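Long-range contact in AHL synthase (Burkholderia glumae, PDB 3P2H), which probably makes N-acyl-homoserine lactone quorum-sensing signals by joining the acyl group of an acyl carrier protein to S-adenosylmethionine, releasing methylthioadenosine: residues L70-R75 against H96-S101. The protein carries 3 engineered substitutions. Sequence-based numbering, arbitrary orientation.
Sequences LLPTTR and HVWELS. With NOO (N-(3-oxocyclohex-1-en-1-yl)octanamide), chain C.
Trp98 lays its indole across the end of strand 64-72, with Pro72 over one face and Leu70 beside the benzene portion. With CG turned beside the backbone N (chi1 -85°), the ring leans over its cross-strand neighbour, and Pro72 CA stands 3.8 Å from the centroid of the five-membered ring, a CH-pi contact made almost along the ring normal. The proline suits this place: its rigid ring offers CB and CD to the indole, and at this non-hydrogen-bonded pair no N-H has to face the partner strand. On the same side of the sheet, Leu70 CB meets Trp98 CE3 at 3.8 Å, while Leu70 CD2 reaches Leu100 CD1 at 3.7 Å. Leu70 thus bridges two residues of the other strand, and Cys130 of helix 120-133 also packs on it.

Between these pairs the backbones of Leu71 and Glu99 exchange two hydrogen bonds, Leu71 N to Glu99 O (3.0 Å) and Glu99 N to Leu71 O (2.6 Å). Their side chains lie side by side on the other face, where Leu71 CD1 gives apolar cover beside Glu99 OE1; a carboxylate suits this buried place because OE2 accepts from Leu79 N, at the start of helix 78-81. Where the strand gives way to a type I turn, Thr73 grips Val97 O twice, through its N (3.1 Å) and through OG1 (2.7 Å), the hydroxyl coming from above the carbonyl plane. Threonine fits because one CB carries both this hydroxyl, also hydrogen-bonded to Ser94 N, and a methyl, CG2, that packs on Val97 CG1.

Beyond Trp98, Leu100 sets its CB 3.5 Å from C13 of the inhibitor's octanoyl chain. This antiparallel strand pair belongs to the central mixed sheet of the acetyltransferase-like autoinducer synthase fold, and its Leu100 end helps line the pocket holding that chain, probably the substrate's acyl site.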
loop_
_atom_site.group_PDB
_atom_site.type_symbol
_atom_site.label_atom_id
_atom_site.label_comp_id
_atom_site.label_asym_id
_atom_site.label_seq_id
_atom_site.Cartn_x
_atom_site.Cartn_y
_atom_site.Cartn_z
ATOM N N LEU A 70 1.617 4.927 2.026
ATOM C CA LEU A 70 1.002 5.878 1.106
ATOM C C LEU A 70 1.957 7.030 0.819
ATOM O O LEU A 70 2.529 7.617 1.739
ATOM C CB LEU A 70 -0.305 6.423 1.695
ATOM C CG LEU A 70 -1.481 5.439 1.714
ATOM C CD1 LEU A 70 -2.633 6.019 2.513
ATOM C CD2 LEU A 70 -1.914 5.153 0.293
ATOM N N LEU A 71 2.128 7.340 -0.462
ATOM C CA LEU A 71 3.007 8.424 -0.892
ATOM C C LEU A 71 2.333 9.258 -1.966
ATOM O O LEU A 71 1.630 8.726 -2.814
ATOM C CB LEU A 71 4.309 7.863 -1.470
ATOM C CG LEU A 71 5.286 7.132 -0.550
ATOM C CD1 LEU A 71 6.349 6.444 -1.403
ATOM C CD2 LEU A 71 5.914 8.123 0.427
ATOM N N PRO A 72 2.536 10.584 -1.941
ATOM C CA PRO A 72 1.923 11.437 -2.959
ATOM C C PRO A 72 2.770 11.307 -4.223
ATOM O O PRO A 72 3.995 11.209 -4.137
ATOM C CB PRO A 72 2.016 12.828 -2.338
ATOM C CG PRO A 72 3.314 12.766 -1.599
ATOM C CD PRO A 72 3.270 11.388 -0.946
ATOM N N THR A 73 2.141 11.299 -5.392
ATOM C CA THR A 73 2.915 11.168 -6.621
ATOM C C THR A 73 3.681 12.438 -6.987
ATOM O O THR A 73 4.532 12.415 -7.879
ATOM C CB THR A 73 2.033 10.762 -7.807
ATOM O OG1 THR A 73 0.931 11.668 -7.920
ATOM C CG2 THR A 73 1.529 9.333 -7.628
ATOM N N THR A 74 3.386 13.542 -6.306
ATOM C CA THR A 74 4.083 14.791 -6.578
ATOM C C THR A 74 5.491 14.734 -5.983
ATOM O O THR A 74 6.295 15.647 -6.168
ATOM C CB THR A 74 3.339 15.991 -5.991
ATOM O OG1 THR A 74 3.149 15.792 -4.591
ATOM C CG2 THR A 74 1.990 16.166 -6.670
ATOM N N ARG A 75 5.775 13.661 -5.253
ATOM C CA ARG A 75 7.095 13.470 -4.662
ATOM C C ARG A 75 7.607 12.118 -5.137
ATOM O O ARG A 75 6.843 11.317 -5.668
ATOM C CB ARG A 75 7.024 13.517 -3.133
ATOM C CG ARG A 75 6.714 14.905 -2.587
ATOM C CD ARG A 75 6.915 14.987 -1.078
ATOM N NE ARG A 75 6.445 16.269 -0.565
ATOM C CZ ARG A 75 6.511 16.650 0.707
ATOM N NH1 ARG A 75 7.034 15.845 1.624
ATOM N NH2 ARG A 75 6.048 17.843 1.060
ATOM N N HIS A 96 -3.912 14.534 -7.310
ATOM C CA HIS A 96 -5.049 13.621 -7.276
ATOM C C HIS A 96 -4.670 12.149 -7.281
ATOM O O HIS A 96 -5.549 11.291 -7.265
ATOM C CB HIS A 96 -5.990 13.888 -8.456
ATOM C CG HIS A 96 -6.616 15.248 -8.440
ATOM N ND1 HIS A 96 -6.810 15.968 -7.281
ATOM C CD2 HIS A 96 -7.132 16.002 -9.440
ATOM C CE1 HIS A 96 -7.419 17.104 -7.566
ATOM N NE2 HIS A 96 -7.625 17.150 -8.869
ATOM N N VAL A 97 -3.374 11.852 -7.320
ATOM C CA VAL A 97 -2.914 10.467 -7.327
ATOM C C VAL A 97 -1.865 10.201 -6.246
ATOM O O VAL A 97 -0.884 10.936 -6.121
ATOM C CB VAL A 97 -2.303 10.073 -8.691
ATOM C CG1 VAL A 97 -1.860 8.618 -8.658
ATOM C CG2 VAL A 97 -3.309 10.283 -9.801
ATOM N N TRP A 98 -2.089 9.145 -5.471
ATOM C CA TRP A 98 -1.172 8.734 -4.409
ATOM C C TRP A 98 -0.773 7.290 -4.693
ATOM O O TRP A 98 -1.552 6.539 -5.275
ATOM C CB TRP A 98 -1.851 8.810 -3.033
ATOM C CG TRP A 98 -1.803 10.169 -2.393
ATOM C CD1 TRP A 98 -2.315 11.332 -2.892
ATOM C CD2 TRP A 98 -1.194 10.504 -1.139
ATOM N NE1 TRP A 98 -2.060 12.372 -2.027
ATOM C CE2 TRP A 98 -1.372 11.891 -0.944
ATOM C CE3 TRP A 98 -0.513 9.767 -0.161
ATOM C CZ2 TRP A 98 -0.891 12.557 0.186
ATOM C CZ3 TRP A 98 -0.032 10.431 0.966
ATOM C CH2 TRP A 98 -0.224 11.812 1.127
ATOM N N GLU A 99 0.433 6.907 -4.291
ATOM C CA GLU A 99 0.896 5.544 -4.511
ATOM C C GLU A 99 0.749 4.677 -3.272
ATOM O O GLU A 99 1.152 5.065 -2.173
ATOM C CB GLU A 99 2.367 5.507 -4.935
ATOM C CG GLU A 99 2.869 4.074 -5.098
ATOM C CD GLU A 99 4.377 3.963 -5.142
ATOM O OE1 GLU A 99 5.027 4.425 -4.188
ATOM O OE2 GLU A 99 4.909 3.405 -6.123
ATOM N N LEU A 100 0.182 3.492 -3.466
ATOM C CA LEU A 100 0.003 2.538 -2.383
ATOM C C LEU A 100 1.079 1.473 -2.558
ATOM O O LEU A 100 1.178 0.868 -3.621
ATOM C CB LEU A 100 -1.385 1.896 -2.465
ATOM C CG LEU A 100 -1.711 0.829 -1.414
ATOM C CD1 LEU A 100 -1.624 1.435 -0.022
ATOM C CD2 LEU A 100 -3.106 0.263 -1.667
ATOM N N SER A 101 1.898 1.265 -1.531
ATOM C CA SER A 101 2.952 0.256 -1.593
ATOM C C SER A 101 3.071 -0.489 -0.264
ATOM O O SER A 101 2.366 -0.174 0.689
ATOM C CB SER A 101 4.297 0.898 -1.950
ATOM O OG SER A 101 4.647 1.902 -1.018
HETATM C C1 NOO C . 0.801 -9.472 -1.014
HETATM O O1 NOO C . 0.121 -10.390 -1.462
HETATM C C2 NOO C . 0.795 -8.077 -1.628
HETATM C C3 NOO C . 1.917 -7.238 -1.584
HETATM C C4 NOO C . 3.099 -7.681 -0.698
HETATM C C5 NOO C . 2.696 -8.554 0.556
HETATM C C6 NOO C . 1.735 -9.733 0.209
HETATM N N7 NOO C . 2.064 -5.984 -2.315
HETATM C C8 NOO C . 2.541 -4.686 -1.995
HETATM O O8 NOO C . 3.627 -4.450 -1.475
HETATM C C9 NOO C . 1.667 -3.452 -2.312
HETATM C C10 NOO C . 0.422 -3.591 -3.226
HETATM C C11 NOO C . 0.159 -2.246 -3.956
HETATM C C12 NOO C . -1.340 -1.918 -4.076
HETATM C C13 NOO C . -1.563 -0.642 -4.916
HETATM C C14 NOO C . -2.892 -0.698 -5.692
HETATM C C15 NOO C . -3.229 0.650 -6.335
HETATM O O HOH W 1 0.273 13.484 -4.748
#